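Local structure of ectonucleoside triphosphate diphosphohydrolase 4 (Homo sapiens, 6WG5) at residues A[233-238]-A[269-274]. The protein belongs to the GDA1/CD39 (nucleoside phosphatase) family, whose members are built on an actin-like, two-lobed fold. Residues are numbered along the deposited sequence; the frame is centred on the assembly and turned at random. Where two conformers were deposited one is given.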
# COMPACT_ATOMS: atom_id res chain seq x y z
N ALA A 233 4.25 1.32 -6.28
CA ALA A 233 3.69 0.40 -7.25
C ALA A 233 3.02 1.18 -8.37
O ALA A 233 2.26 2.11 -8.10
CB ALA A 233 2.68 -0.55 -6.59
N TYR A 234 3.31 0.80 -9.61
CA TYR A 234 2.68 1.46 -10.75
C TYR A 234 2.75 0.55 -11.97
O TYR A 234 3.52 -0.41 -12.02
CB TYR A 234 3.33 2.81 -11.05
CG TYR A 234 4.82 2.75 -11.24
CD1 TYR A 234 5.38 2.61 -12.50
CD2 TYR A 234 5.68 2.86 -10.15
CE1 TYR A 234 6.75 2.57 -12.67
CE2 TYR A 234 7.05 2.82 -10.32
CZ TYR A 234 7.58 2.68 -11.58
OH TYR A 234 8.95 2.64 -11.73
N GLU A 235 1.91 0.87 -12.95
CA GLU A 235 1.86 0.12 -14.19
C GLU A 235 2.98 0.56 -15.13
O GLU A 235 3.32 1.75 -15.20
CB GLU A 235 0.51 0.31 -14.88
CG GLU A 235 0.39 -0.41 -16.22
CD GLU A 235 -0.91 -0.10 -16.94
OE1 GLU A 235 -1.75 0.63 -16.37
OE2 GLU A 235 -1.08 -0.58 -18.08
N VAL A 236 3.55 -0.40 -15.84
CA VAL A 236 4.56 -0.13 -16.86
C VAL A 236 3.93 -0.39 -18.22
O VAL A 236 3.96 -1.53 -18.71
CB VAL A 236 5.81 -0.99 -16.64
CG1 VAL A 236 6.90 -0.63 -17.64
CG2 VAL A 236 6.32 -0.84 -15.21
N PRO A 237 3.33 0.62 -18.86
CA PRO A 237 2.55 0.33 -20.08
C PRO A 237 3.41 -0.04 -21.27
O PRO A 237 3.04 -0.95 -22.03
CB PRO A 237 1.78 1.64 -20.32
CG PRO A 237 2.00 2.49 -19.11
CD PRO A 237 3.29 2.05 -18.52
N LYS A 238 4.53 0.63 -21.46
CA LYS A 238 5.34 0.45 -22.66
C LYS A 238 6.38 -0.64 -22.46
O LYS A 238 6.85 -0.90 -21.35
CB LYS A 238 6.04 1.76 -23.04
CG LYS A 238 5.17 2.72 -23.83
CD LYS A 238 5.96 3.95 -24.26
CE LYS A 238 5.15 4.82 -25.21
NZ LYS A 238 5.32 6.27 -24.92
N HIS A 269 -7.38 -6.71 -20.18
CA HIS A 269 -7.11 -6.60 -18.75
C HIS A 269 -5.77 -7.21 -18.35
O HIS A 269 -5.59 -7.60 -17.19
CB HIS A 269 -8.23 -7.25 -17.95
CG HIS A 269 -9.53 -6.50 -18.01
ND1 HIS A 269 -9.65 -5.19 -17.61
CD2 HIS A 269 -10.76 -6.89 -18.41
CE1 HIS A 269 -10.90 -4.80 -17.77
NE2 HIS A 269 -11.60 -5.81 -18.25
N VAL A 270 -4.82 -7.32 -19.29
CA VAL A 270 -3.47 -7.76 -18.97
C VAL A 270 -2.65 -6.54 -18.58
O VAL A 270 -2.58 -5.56 -19.33
CB VAL A 270 -2.83 -8.49 -20.17
CG1 VAL A 270 -1.37 -8.80 -19.89
CG2 VAL A 270 -3.59 -9.77 -20.47
N TYR A 271 -2.03 -6.60 -17.40
CA TYR A 271 -1.28 -5.47 -16.86
C TYR A 271 0.11 -5.92 -16.42
O TYR A 271 0.29 -7.03 -15.93
CB TYR A 271 -2.00 -4.85 -15.65
CG TYR A 271 -3.29 -4.15 -16.01
CD1 TYR A 271 -3.29 -2.82 -16.39
CD2 TYR A 271 -4.50 -4.83 -15.97
CE1 TYR A 271 -4.47 -2.18 -16.72
CE2 TYR A 271 -5.68 -4.20 -16.31
CZ TYR A 271 -5.66 -2.87 -16.68
OH TYR A 271 -6.83 -2.23 -17.01
N ARG A 272 1.09 -5.03 -16.62
CA ARG A 272 2.43 -5.18 -16.07
C ARG A 272 2.60 -4.14 -14.97
O ARG A 272 2.57 -2.93 -15.26
CB ARG A 272 3.49 -5.01 -17.16
CG ARG A 272 4.91 -5.31 -16.70
CD ARG A 272 5.94 -4.96 -17.77
NE ARG A 272 5.43 -5.15 -19.13
CZ ARG A 272 5.37 -4.21 -20.06
NH1 ARG A 272 4.89 -4.51 -21.26
NH2 ARG A 272 5.81 -2.98 -19.83
N VAL A 273 2.76 -4.59 -13.73
CA VAL A 273 2.84 -3.70 -12.58
C VAL A 273 4.18 -3.90 -11.89
O VAL A 273 4.58 -5.03 -11.59
CB VAL A 273 1.68 -3.95 -11.59
CG1 VAL A 273 1.77 -2.99 -10.42
CG2 VAL A 273 0.35 -3.81 -12.30
N TYR A 274 4.88 -2.79 -11.63
CA TYR A 274 6.13 -2.79 -10.90
C TYR A 274 5.84 -2.53 -9.43
O TYR A 274 5.06 -1.63 -9.10
CB TYR A 274 7.06 -1.71 -11.46
CG TYR A 274 8.24 -1.36 -10.57
CD1 TYR A 274 8.20 -0.24 -9.75
CD2 TYR A 274 9.40 -2.12 -10.58
CE1 TYR A 274 9.27 0.10 -8.95
CE2 TYR A 274 10.48 -1.79 -9.78
CZ TYR A 274 10.41 -0.68 -8.97
OH TYR A 274 11.48 -0.34 -8.17
O HOH W 1 0.30 -2.99 -18.32
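Y234 and Y274 form a hydrogen-bonded antiparallel pair, Y234 N to Y274 O at 3.0 Å and Y274 N to Y234 O at 2.8 Å. V236 N to R272 O follows at 2.8 Å; past this bond the backbones part, and a water accepts from R272 N and donates to E235 OE2.

On one sheet face, Y234 has CG tucked between its backbone N and carbonyl carbon (chi1 54°), which leans its ring over Y274 CB. The ring planes are 50° apart, with CE2 of Y234 meeting CD1 of Y274. Y234 OH bonds to P372 O and Y274 OH to Y370 O.

On the other face, the extended E235 side chain sets its carboxylate at the Y271 ring edge, OE2 3.6 Å from CD1 of Y271. R216 salt-bridges that carboxylate and makes a cation-pi contact with Y271, while T219 bonds to OE1.

V236 CG1 lies in plane at the edge of the R272 guanidinium, 3.4 Å from NH2, and V236 CG2 packs on Y274 CB. R272 NH2 also reaches K238 O at 2.8 Å, from above the carbonyl plane, but this bent bond (140°) is tentative, with R272 in two conformers and K238 poorly ordered.

These are adjacent antiparallel strands inside a six-stranded mixed sheet, consistent with the family's actin-like fold; strands 221-225 and 255-259 flank them, and helix 172-186 lies on the face of E235 and V273, through W180.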